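Local coordinates for protein pyruvate formate-lyase 2 (Archaeoglobus fulgidus, PDB 2F3O) that is of unknown precise function but is a glycyl radical enzyme, probably a lyase, related to pyruvate formate-lyase and glycerol dehydratase, at residues I54-L59 with L211-L216; V65-P70 with W308-E313; V335-C340 with V369-N374; G344-N349 with G376-F381. One frame throughout, in Å; residues are numbered along the deposited sequence.

In the fold
From the N terminus, the loop after helix 39-53 is tied twice. Its start, residues 54-59, lies on helix 190-221, where contact 1 closes a long loop, about half of it helical; its later residues, 65-70, meet helix 297-310 and the turn K310-E313 in contact 2, which closes a still longer one. These loops cross, and they touch where Y213 and T67 probably share a hydrogen bond. Contacts 3 and 4 open after both have closed, and cross each other: 335-340 pairs with 369-374 in the sheet, while 344-349 meets 376-381 just beyond the strands. W308 packs on V335 and V369, joining contact 2 to contact 3, and F381 rests on V371, joining contact 4 to the same sheet.

Contact 1 of 4, residues I54-L59 with L211-L216; sequences IPIQIL and LRYSKL
I56 enters the middle of the contact and packs over the ring of Y213: CD1 sits 3.9 Å from the ring centroid, 7° off its normal, as a CH-pi contact. With chi1 at 62°, CG1 lies between the backbone N and the carbonyl carbon, and the extended chain runs back along the ring while CB rests 3.5 Å from Y213 CZ. I58 completes this close-packed part, its CG1 4.1 Å from Y213 CD2 and 3.8 Å from L216 CD1; V65 lies against both I58 and Y213. The opposite character appears at Q57, which is partly exposed and turned away from helix 190-221, its OE1 bonded to N71 N. At the polar end, R212 holds I54 O end-on with NH2 (2.8 Å) and NH1 (2.9 Å), both bonds bent, while CG2 of I56 lies over one guanidinium face. A leucine in place of R212 has no N-H to offer, and the carbonyls of I54 and L51 would probably be left without this link to helix 190-221. NH1 also bonds L51 O, so one cation serves two carbonyls at the C-terminal end of helix 39-53, where it would probably be favoured by the helix dipole.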
loop_
_atom_site.group_PDB
_atom_site.type_symbol
_atom_site.label_atom_id
_atom_site.label_comp_id
_atom_site.label_asym_id
_atom_site.label_seq_id
_atom_site.Cartn_x
_atom_site.Cartn_y
_atom_site.Cartn_z
ATOM N N ILE A 54 17.055 36.408 18.803
ATOM C CA ILE A 54 15.983 37.297 19.264
ATOM C C ILE A 54 16.367 37.883 20.628
ATOM O O ILE A 54 16.905 37.171 21.475
ATOM C CB ILE A 54 14.593 36.561 19.293
ATOM C CG1 ILE A 54 13.440 37.544 19.472
ATOM C CG2 ILE A 54 14.544 35.427 20.339
ATOM C CD1 ILE A 54 12.114 37.026 18.993
ATOM N N PRO A 55 16.197 39.205 20.808
ATOM C CA PRO A 55 16.367 39.772 22.154
ATOM C C PRO A 55 15.457 39.105 23.177
ATOM O O PRO A 55 14.268 38.926 22.932
ATOM C CB PRO A 55 16.003 41.246 21.974
ATOM C CG PRO A 55 16.238 41.525 20.535
ATOM C CD PRO A 55 15.939 40.244 19.798
ATOM N N ILE A 56 16.039 38.687 24.292
ATOM C CA ILE A 56 15.289 38.008 25.340
ATOM C C ILE A 56 15.319 38.828 26.629
ATOM O O ILE A 56 16.243 39.612 26.852
ATOM C CB ILE A 56 15.826 36.564 25.595
ATOM C CG1 ILE A 56 17.276 36.555 26.075
ATOM C CG2 ILE A 56 15.721 35.711 24.349
ATOM C CD1 ILE A 56 17.704 35.216 26.630
ATOM N N GLN A 57 14.301 38.674 27.468
ATOM C CA GLN A 57 14.297 39.343 28.770
ATOM C C GLN A 57 13.459 38.610 29.805
ATOM O O GLN A 57 12.398 38.066 29.500
ATOM C CB GLN A 57 13.846 40.800 28.660
ATOM C CG GLN A 57 12.651 40.983 27.785
ATOM C CD GLN A 57 12.244 42.422 27.674
ATOM O OE1 GLN A 57 12.032 42.923 26.570
ATOM N NE2 GLN A 57 12.136 43.108 28.816
ATOM N N ILE A 58 13.969 38.585 31.029
ATOM C CA ILE A 58 13.248 38.054 32.167
ATOM C C ILE A 58 12.561 39.265 32.781
ATOM O O ILE A 58 13.142 40.337 32.803
ATOM C CB ILE A 58 14.244 37.381 33.119
ATOM C CG1 ILE A 58 14.888 36.191 32.401
ATOM C CG2 ILE A 58 13.597 36.977 34.442
ATOM C CD1 ILE A 58 15.774 35.342 33.268
ATOM N N LEU A 59 11.314 39.131 33.219
ATOM C CA LEU A 59 10.561 40.314 33.655
ATOM C C LEU A 59 10.408 40.413 35.171
ATOM O O LEU A 59 10.864 39.532 35.910
ATOM C CB LEU A 59 9.181 40.368 32.999
ATOM C CG LEU A 59 9.096 40.297 31.482
ATOM C CD1 LEU A 59 7.702 40.667 31.054
ATOM C CD2 LEU A 59 10.112 41.217 30.829
ATOM N N LEU A 211 19.076 27.491 27.047
ATOM C CA LEU A 211 20.401 27.889 27.530
ATOM C C LEU A 211 20.652 29.400 27.555
ATOM O O LEU A 211 21.361 29.883 28.432
ATOM C CB LEU A 211 21.499 27.215 26.711
ATOM C CG LEU A 211 22.101 25.938 27.300
ATOM C CD1 LEU A 211 22.909 25.137 26.249
ATOM C CD2 LEU A 211 22.964 26.296 28.503
ATOM N N ARG A 212 20.071 30.136 26.603
ATOM C CA ARG A 212 20.188 31.594 26.573
ATOM C C ARG A 212 19.467 32.216 27.747
ATOM O O ARG A 212 19.940 33.199 28.310
ATOM C CB ARG A 212 19.599 32.190 25.293
ATOM C CG ARG A 212 20.365 31.914 24.021
ATOM C CD ARG A 212 19.749 32.681 22.874
ATOM N NE ARG A 212 19.802 34.111 23.135
ATOM C CZ ARG A 212 19.126 35.030 22.458
ATOM N NH1 ARG A 212 18.321 34.676 21.475
ATOM N NH2 ARG A 212 19.249 36.310 22.782
ATOM N N TYR A 213 18.314 31.656 28.116
ATOM C CA TYR A 213 17.565 32.206 29.251
ATOM C C TYR A 213 18.206 31.836 30.579
ATOM O O TYR A 213 17.993 32.516 31.576
ATOM C CB TYR A 213 16.093 31.781 29.247
ATOM C CG TYR A 213 15.191 32.712 28.479
ATOM C CD1 TYR A 213 14.751 32.373 27.208
ATOM C CD2 TYR A 213 14.781 33.932 29.014
ATOM C CE1 TYR A 213 13.922 33.214 26.488
ATOM C CE2 TYR A 213 13.951 34.788 28.294
ATOM C CZ TYR A 213 13.530 34.418 27.031
ATOM O OH TYR A 213 12.710 35.220 26.273
ATOM N N SER A 214 18.986 30.756 30.570
ATOM C CA SER A 214 19.723 30.300 31.731
ATOM C C SER A 214 20.861 31.263 32.019
ATOM O O SER A 214 21.160 31.557 33.179
ATOM C CB SER A 214 20.277 28.908 31.466
ATOM O OG SER A 214 21.168 28.503 32.482
ATOM N N LYS A 215 21.468 31.774 30.949
ATOM C CA LYS A 215 22.607 32.675 31.040
ATOM C C LYS A 215 22.187 34.075 31.471
ATOM O O LYS A 215 22.883 34.710 32.257
ATOM C CB LYS A 215 23.351 32.702 29.700
ATOM C CG LYS A 215 24.889 32.629 29.788
ATOM C CD LYS A 215 25.412 31.630 30.859
ATOM C CE LYS A 215 25.208 30.159 30.474
ATOM N NZ LYS A 215 25.379 29.960 29.007
ATOM N N LEU A 216 21.043 34.537 30.969
ATOM C CA LEU A 216 20.478 35.821 31.375
ATOM C C LEU A 216 20.080 35.780 32.849
ATOM O O LEU A 216 20.277 36.762 33.563
ATOM C CB LEU A 216 19.245 36.175 30.535
ATOM C CG LEU A 216 18.955 37.619 30.079
ATOM C CD1 LEU A 216 17.508 37.977 30.325
ATOM C CD2 LEU A 216 19.843 38.665 30.730
#

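Contact 2 of 4, residues V65-P70 with W308-E313; sequences VGTMLP and WIKTNE
K310 and E313 bound a type I beta turn that continues from helix 297-310, and both point their side chains at the loop 65-70. K310 comes first: bent at chi3 and chi4, it passes G66 with CE 3.4 Å from G66 O, and its ammonium forms a salt bridge with E62 and a long one (3.9 Å from NZ to OE2) with E313 of its own turn. T311 turns its side chain back, OG1 bonding W308 O, and presents its carbonyl O, 3.6 Å from M68 CE; W258 of helix 250-267 packs against K310, T311 and M68 alike. E313 carries the contact. With CG anti to the carbonyl carbon (chi1 -65°) and the chain extended beyond it, the carboxylate reaches the backbone of M68, and the M68 side chain crosses the glutamate, M68 CE 3.7 Å from E313 CB and M68 CG 3.6 Å from E313 OE1. Replacing E313 with an alanine would probably leave M68 N without its acceptor in this buried place and K310 with one negative neighbour fewer. L69 adds CD2, 3.5 Å from E313 O. E313 OE1 accepts from M68 N at 2.8 Å, the N-H pointing at it at 160° and approaching almost in line with the carboxylate C-O bond.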
loop_
_atom_site.group_PDB
_atom_site.type_symbol
_atom_site.label_atom_id
_atom_site.label_comp_id
_atom_site.label_asym_id
_atom_site.label_seq_id
_atom_site.Cartn_x
_atom_site.Cartn_y
_atom_site.Cartn_z
ATOM N N VAL A 65 10.020 32.076 32.470
ATOM C CA VAL A 65 10.595 33.052 31.540
ATOM C C VAL A 65 10.461 32.614 30.090
ATOM O O VAL A 65 10.257 31.435 29.791
ATOM C CB VAL A 65 12.091 33.359 31.859
ATOM C CG1 VAL A 65 12.232 33.802 33.280
ATOM C CG2 VAL A 65 12.961 32.144 31.621
ATOM N N GLY A 66 10.596 33.571 29.186
ATOM C CA GLY A 66 10.363 33.296 27.779
ATOM C C GLY A 66 9.390 34.270 27.151
ATOM O O GLY A 66 8.240 33.932 26.888
ATOM N N THR A 67 9.847 35.490 26.912
ATOM C CA THR A 67 9.022 36.451 26.226
ATOM C C THR A 67 8.717 35.933 24.828
ATOM O O THR A 67 9.543 35.257 24.210
ATOM C CB THR A 67 9.673 37.857 26.155
ATOM O OG1 THR A 67 10.986 37.772 25.592
ATOM C CG2 THR A 67 9.770 38.460 27.526
ATOM N N MET A 68 7.507 36.210 24.364
ATOM C CA MET A 68 7.066 35.783 23.052
ATOM C C MET A 68 7.647 36.676 21.976
ATOM O O MET A 68 7.979 36.216 20.893
ATOM C CB MET A 68 5.547 35.806 22.986
ATOM C CG MET A 68 4.915 34.869 23.978
ATOM S SD MET A 68 3.390 34.217 23.307
ATOM C CE MET A 68 2.240 35.174 24.225
ATOM N N LEU A 69 7.756 37.961 22.269
ATOM C CA LEU A 69 8.467 38.886 21.408
ATOM C C LEU A 69 9.262 39.766 22.375
ATOM O O LEU A 69 8.891 39.835 23.559
ATOM C CB LEU A 69 7.471 39.704 20.602
ATOM C CG LEU A 69 6.318 40.257 21.427
ATOM C CD1 LEU A 69 6.338 41.763 21.416
ATOM C CD2 LEU A 69 5.001 39.726 20.948
ATOM N N PRO A 70 10.371 40.406 21.908
ATOM C CA PRO A 70 11.094 41.329 22.788
ATOM C C PRO A 70 10.206 42.510 23.065
ATOM O O PRO A 70 9.461 42.914 22.188
ATOM C CB PRO A 70 12.274 41.796 21.939
ATOM C CG PRO A 70 12.375 40.858 20.817
ATOM C CD PRO A 70 11.011 40.310 20.583
ATOM N N TRP A 308 -0.142 31.707 32.724
ATOM C CA TRP A 308 -1.367 32.335 32.253
ATOM C C TRP A 308 -1.082 33.743 31.783
ATOM O O TRP A 308 -1.461 34.113 30.673
ATOM C CB TRP A 308 -2.401 32.392 33.366
ATOM C CG TRP A 308 -3.476 31.321 33.395
ATOM C CD1 TRP A 308 -4.825 31.531 33.492
ATOM C CD2 TRP A 308 -3.300 29.892 33.389
ATOM N NE1 TRP A 308 -5.497 30.331 33.511
ATOM C CE2 TRP A 308 -4.586 29.312 33.464
ATOM C CE3 TRP A 308 -2.184 29.047 33.321
ATOM C CZ2 TRP A 308 -4.782 27.940 33.469
ATOM C CZ3 TRP A 308 -2.384 27.681 33.324
ATOM C CH2 TRP A 308 -3.669 27.140 33.401
ATOM N N ILE A 309 -0.375 34.505 32.617
ATOM C CA ILE A 309 -0.055 35.908 32.319
ATOM C C ILE A 309 0.825 36.080 31.075
ATOM O O ILE A 309 0.646 37.031 30.299
ATOM C CB ILE A 309 0.559 36.645 33.564
ATOM C CG1 ILE A 309 -0.503 36.847 34.639
ATOM C CG2 ILE A 309 1.122 38.021 33.210
ATOM C CD1 ILE A 309 -0.010 37.547 35.857
ATOM N N LYS A 310 1.738 35.139 30.851
ATOM C CA LYS A 310 2.625 35.266 29.702
ATOM C C LYS A 310 1.935 35.102 28.359
ATOM O O LYS A 310 2.322 35.768 27.414
ATOM C CB LYS A 310 3.872 34.392 29.830
ATOM C CG LYS A 310 4.864 34.968 30.830
ATOM C CD LYS A 310 6.272 34.452 30.649
ATOM C CE LYS A 310 7.043 35.342 29.701
ATOM N NZ LYS A 310 8.468 35.490 30.096
ATOM N N THR A 311 0.874 34.296 28.284
ATOM C CA THR A 311 0.125 34.147 27.021
ATOM C C THR A 311 -0.606 35.417 26.559
ATOM O O THR A 311 -1.179 35.443 25.473
ATOM C CB THR A 311 -0.893 33.002 27.051
ATOM O OG1 THR A 311 -2.078 33.439 27.717
ATOM C CG2 THR A 311 -0.323 31.785 27.757
ATOM N N ASN A 312 -0.573 36.466 27.378
ATOM C CA ASN A 312 -1.109 37.771 27.005
ATOM C C ASN A 312 -0.113 38.652 26.262
ATOM O O ASN A 312 -0.446 39.776 25.902
ATOM C CB ASN A 312 -1.553 38.527 28.243
ATOM C CG ASN A 312 -2.820 37.988 28.825
ATOM O OD1 ASN A 312 -3.912 38.345 28.391
ATOM N ND2 ASN A 312 -2.687 37.142 29.846
ATOM N N GLU A 313 1.104 38.161 26.052
ATOM C CA GLU A 313 2.118 38.937 25.359
ATOM C C GLU A 313 1.844 39.087 23.860
ATOM O O GLU A 313 2.332 40.030 23.234
ATOM C CB GLU A 313 3.522 38.382 25.632
ATOM C CG GLU A 313 3.952 38.514 27.082
ATOM C CD GLU A 313 5.276 37.810 27.396
ATOM O OE1 GLU A 313 5.915 37.280 26.466
ATOM O OE2 GLU A 313 5.680 37.794 28.581
#

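Contact 3 of 4, residues V335-C340 with V369-N374; sequences VTIGGC and VHVRIN
V335-I337 and V369-V371 pair as the parallel strands of a beta-alpha-beta unit whose crossover is helix 350-362; in glycyl radical enzymes such units build the central barrel. H370 N gives to V335 O (2.8 Å), I337 N to H370 O (2.9 Å) and R372 N to I337 O (2.9 Å), each donor nearly along the C=O axis. One face is apolar: V335 CG1 lies 3.8 Å from V369 CB and I337 CG1 4.0 Å from V371 CG1, with helix 350-362 packed on I337 and V369. T336 and H370 share the other face, both bonded to the T423 hydroxyl, and the side chain of H370 lies about 8 Å from a bound glycerol. Near the end of strand 369-373, R372 runs past T336, its CD 4.0 Å from T336 CG2, bending at chi3 to bring the guanidinium alongside G339 and C340. C340 SG meets its edge in plane, 3.4 Å from R372 NH2. G339, whose backbone angles call for glycine, leaves the arginine room to pass. NE pairs with D401, NH1 bonds Y421 O and NH2 L419 O, which probably fixes the buried guanidinium's rotation; D401 also accepts from N374 ND2 and is likely to favour the positive charge.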
loop_
_atom_site.group_PDB
_atom_site.type_symbol
_atom_site.label_atom_id
_atom_site.label_comp_id
_atom_site.label_asym_id
_atom_site.label_seq_id
_atom_site.Cartn_x
_atom_site.Cartn_y
_atom_site.Cartn_z
ATOM N N VAL A 335 -6.279 26.336 26.871
ATOM C CA VAL A 335 -5.847 25.426 27.893
ATOM C C VAL A 335 -7.073 24.566 28.215
ATOM O O VAL A 335 -8.186 25.090 28.233
ATOM C CB VAL A 335 -5.261 26.254 29.082
ATOM C CG1 VAL A 335 -6.233 26.438 30.240
ATOM C CG2 VAL A 335 -3.926 25.687 29.537
ATOM N N THR A 336 -6.901 23.249 28.372
ATOM C CA THR A 336 -8.035 22.352 28.668
ATOM C C THR A 336 -7.934 21.722 30.059
ATOM O O THR A 336 -6.986 20.990 30.351
ATOM C CB THR A 336 -8.167 21.212 27.634
ATOM O OG1 THR A 336 -8.104 21.748 26.310
ATOM C CG2 THR A 336 -9.467 20.434 27.811
ATOM N N ILE A 337 -8.911 22.013 30.916
ATOM C CA ILE A 337 -8.977 21.408 32.240
ATOM C C ILE A 337 -10.236 20.560 32.439
ATOM O O ILE A 337 -11.254 20.765 31.778
ATOM C CB ILE A 337 -8.858 22.471 33.386
ATOM C CG1 ILE A 337 -10.076 23.405 33.432
ATOM C CG2 ILE A 337 -7.589 23.283 33.245
ATOM C CD1 ILE A 337 -9.944 24.502 34.461
ATOM N N GLY A 338 -10.169 19.608 33.362
ATOM C CA GLY A 338 -11.328 18.778 33.692
ATOM C C GLY A 338 -11.574 17.657 32.712
ATOM O O GLY A 338 -10.762 17.402 31.828
ATOM N N GLY A 339 -12.689 16.967 32.860
ATOM C CA GLY A 339 -13.040 15.912 31.918
ATOM C C GLY A 339 -12.819 14.542 32.505
ATOM O O GLY A 339 -12.558 14.411 33.697
ATOM N N CYS A 340 -12.923 13.518 31.666
ATOM C CA CYS A 340 -12.793 12.138 32.128
ATOM C C CYS A 340 -11.548 11.412 31.590
ATOM O O CYS A 340 -10.834 11.927 30.722
ATOM C CB CYS A 340 -14.035 11.360 31.734
ATOM S SG CYS A 340 -14.157 11.149 29.970
ATOM N N VAL A 369 -9.433 29.608 28.500
ATOM C CA VAL A 369 -9.607 28.431 29.353
ATOM C C VAL A 369 -10.883 27.616 29.110
ATOM O O VAL A 369 -12.010 28.126 29.149
ATOM C CB VAL A 369 -9.233 28.701 30.817
ATOM C CG1 VAL A 369 -8.955 30.173 31.000
ATOM C CG2 VAL A 369 -10.245 28.134 31.785
ATOM N N HIS A 370 -10.670 26.335 28.842
ATOM C CA HIS A 370 -11.722 25.453 28.411
ATOM C C HIS A 370 -11.932 24.362 29.415
ATOM O O HIS A 370 -11.013 23.618 29.737
ATOM C CB HIS A 370 -11.341 24.835 27.092
ATOM C CG HIS A 370 -11.266 25.816 25.971
ATOM N ND1 HIS A 370 -10.571 25.568 24.812
ATOM C CD2 HIS A 370 -11.804 27.048 25.828
ATOM C CE1 HIS A 370 -10.692 26.595 23.996
ATOM N NE2 HIS A 370 -11.431 27.512 24.591
ATOM N N VAL A 371 -13.148 24.275 29.932
ATOM C CA VAL A 371 -13.432 23.341 31.009
ATOM C C VAL A 371 -14.333 22.232 30.503
ATOM O O VAL A 371 -15.466 22.476 30.099
ATOM C CB VAL A 371 -14.097 24.031 32.221
ATOM C CG1 VAL A 371 -14.032 23.135 33.430
ATOM C CG2 VAL A 371 -13.429 25.350 32.532
ATOM N N ARG A 372 -13.805 21.014 30.509
ATOM C CA ARG A 372 -14.589 19.832 30.211
ATOM C C ARG A 372 -15.380 19.395 31.451
ATOM O O ARG A 372 -14.821 19.195 32.543
ATOM C CB ARG A 372 -13.679 18.690 29.750
ATOM C CG ARG A 372 -13.166 18.773 28.322
ATOM C CD ARG A 372 -12.275 17.560 27.987
ATOM N NE ARG A 372 -12.900 16.294 28.362
ATOM C CZ ARG A 372 -12.399 15.090 28.102
ATOM N NH1 ARG A 372 -11.267 14.982 27.427
ATOM N NH2 ARG A 372 -13.042 13.992 28.492
ATOM N N ILE A 373 -16.691 19.271 31.288
ATOM C CA ILE A 373 -17.518 18.689 32.328
ATOM C C ILE A 373 -18.399 17.612 31.742
ATOM O O ILE A 373 -18.655 17.582 30.525
ATOM C CB ILE A 373 -18.413 19.721 33.007
ATOM C CG1 ILE A 373 -19.119 20.575 31.981
ATOM C CG2 ILE A 373 -17.612 20.637 33.913
ATOM C CD1 ILE A 373 -19.811 21.726 32.625
ATOM N N ASN A 374 -18.865 16.727 32.614
ATOM C CA ASN A 374 -19.705 15.607 32.210
ATOM C C ASN A 374 -20.622 15.219 33.348
ATOM O O ASN A 374 -20.627 15.865 34.395
ATOM C CB ASN A 374 -18.856 14.403 31.786
ATOM C CG ASN A 374 -17.765 14.058 32.792
ATOM O OD1 ASN A 374 -18.040 13.604 33.893
ATOM N ND2 ASN A 374 -16.525 14.254 32.403
#

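Contact 4 of 4, residues G344-N349 with G376-F381; sequences GNDATN and GSPESF
D346 lays its carboxylate against the ring of P378: OD2 is 3.3 Å from P378 CD and 3.4 Å from P378 CG. CG anti to the backbone N (chi1 -177°) directs the carboxylate at P378 and leaves OD2 within range of T348 N, while D346 CB passes 3.6 Å from G376 O. The bond from T348 N to OD2, within the same loop, is weak at 3.5 Å but may help to fix the turn of the carboxylate. T348 and P378 reach toward each other, T348 OG1 3.9 Å from P378 CD, and the same hydroxyl stands obliquely to the F381 ring, 4.4 Å from F381 CD2. Y353 of helix 350-362 closes the group: it touches T348 and P378 and meets F381 edge-to-face. The contact thus sits where two helices begin, N349 being the N-cap of helix 350-362 and P378 occupying that position for helix 379-390. It also borders a subunit interface, for N345 ND2 bonds Q280 O and D346 packs on K287, both of the second subunit. Only van der Waals touches join the two segments; the start of helix 379-390, and perhaps that lysine, may ease the carboxylate's charge.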
loop_
_atom_site.group_PDB
_atom_site.type_symbol
_atom_site.label_atom_id
_atom_site.label_comp_id
_atom_site.label_asym_id
_atom_site.label_seq_id
_atom_site.Cartn_x
_atom_site.Cartn_y
_atom_site.Cartn_z
ATOM N N GLY A 344 -13.986 6.663 31.467
ATOM C CA GLY A 344 -15.213 7.343 31.782
ATOM C C GLY A 344 -15.190 7.846 33.200
ATOM O O GLY A 344 -16.051 8.624 33.597
ATOM N N ASN A 345 -14.198 7.409 33.971
ATOM C CA ASN A 345 -13.987 7.912 35.331
ATOM C C ASN A 345 -13.677 9.389 35.323
ATOM O O ASN A 345 -13.095 9.891 34.381
ATOM C CB ASN A 345 -12.832 7.186 35.990
ATOM C CG ASN A 345 -13.066 5.713 36.069
ATOM O OD1 ASN A 345 -14.126 5.268 36.523
ATOM N ND2 ASN A 345 -12.093 4.933 35.603
ATOM N N ASP A 346 -14.064 10.080 36.385
ATOM C CA ASP A 346 -13.791 11.494 36.500
ATOM C C ASP A 346 -12.297 11.725 36.637
ATOM O O ASP A 346 -11.633 11.051 37.427
ATOM C CB ASP A 346 -14.528 12.068 37.701
ATOM C CG ASP A 346 -14.337 13.543 37.819
ATOM O OD1 ASP A 346 -14.669 14.240 36.829
ATOM O OD2 ASP A 346 -13.824 13.987 38.874
ATOM N N ALA A 347 -11.770 12.663 35.856
ATOM C CA ALA A 347 -10.335 12.938 35.878
ATOM C C ALA A 347 -9.975 14.301 36.485
ATOM O O ALA A 347 -8.863 14.797 36.304
ATOM C CB ALA A 347 -9.743 12.802 34.477
ATOM N N THR A 348 -10.923 14.907 37.191
ATOM C CA THR A 348 -10.655 16.113 37.961
ATOM C C THR A 348 -9.660 15.796 39.096
ATOM O O THR A 348 -9.826 14.821 39.817
ATOM C CB THR A 348 -11.981 16.696 38.510
ATOM O OG1 THR A 348 -12.760 17.219 37.425
ATOM C CG2 THR A 348 -11.728 17.796 39.515
ATOM N N ASN A 349 -8.594 16.581 39.209
ATOM C CA ASN A 349 -7.634 16.419 40.296
ATOM C C ASN A 349 -7.490 17.772 40.960
ATOM O O ASN A 349 -8.146 18.716 40.539
ATOM C CB ASN A 349 -6.277 15.922 39.780
ATOM C CG ASN A 349 -5.774 16.716 38.577
ATOM O OD1 ASN A 349 -5.887 17.940 38.523
ATOM N ND2 ASN A 349 -5.226 16.011 37.600
ATOM N N GLY A 376 -20.359 13.004 35.486
ATOM C CA GLY A 376 -19.695 12.477 36.653
ATOM C C GLY A 376 -18.740 13.461 37.292
ATOM O O GLY A 376 -17.910 13.066 38.125
ATOM N N SER A 377 -18.837 14.735 36.902
ATOM C CA SER A 377 -17.982 15.785 37.476
ATOM C C SER A 377 -18.355 16.014 38.950
ATOM O O SER A 377 -19.533 15.922 39.287
ATOM C CB SER A 377 -18.138 17.080 36.682
ATOM O OG SER A 377 -17.780 16.903 35.327
ATOM N N PRO A 378 -17.366 16.290 39.834
ATOM C CA PRO A 378 -17.720 16.457 41.250
ATOM C C PRO A 378 -18.580 17.687 41.457
ATOM O O PRO A 378 -18.386 18.706 40.782
ATOM C CB PRO A 378 -16.363 16.642 41.951
ATOM C CG PRO A 378 -15.352 16.167 40.983
ATOM C CD PRO A 378 -15.921 16.481 39.622
ATOM N N GLU A 379 -19.541 17.560 42.367
ATOM C CA GLU A 379 -20.548 18.585 42.626
ATOM C C GLU A 379 -19.889 19.887 43.072
ATOM O O GLU A 379 -20.288 20.969 42.622
ATOM C CB GLU A 379 -21.559 18.076 43.662
ATOM C CG GLU A 379 -22.605 19.090 44.133
ATOM C CD GLU A 379 -23.377 19.739 42.987
ATOM O OE1 GLU A 379 -23.903 19.001 42.110
ATOM O OE2 GLU A 379 -23.457 20.993 42.975
ATOM N N SER A 380 -18.851 19.772 43.906
ATOM C CA SER A 380 -18.079 20.931 44.354
ATOM C C SER A 380 -17.488 21.694 43.189
ATOM O O SER A 380 -17.543 22.922 43.154
ATOM C CB SER A 380 -16.970 20.508 45.302
ATOM O OG SER A 380 -16.583 19.179 45.025
ATOM N N PHE A 381 -16.963 20.959 42.217
ATOM C CA PHE A 381 -16.347 21.581 41.067
ATOM C C PHE A 381 -17.352 22.379 40.233
ATOM O O PHE A 381 -17.042 23.478 39.767
ATOM C CB PHE A 381 -15.587 20.558 40.214
ATOM C CG PHE A 381 -14.835 21.182 39.077
ATOM C CD1 PHE A 381 -13.825 22.105 39.327
ATOM C CD2 PHE A 381 -15.153 20.882 37.768
ATOM C CE1 PHE A 381 -13.144 22.709 38.289
ATOM C CE2 PHE A 381 -14.474 21.472 36.727
ATOM C CZ PHE A 381 -13.470 22.389 36.981
#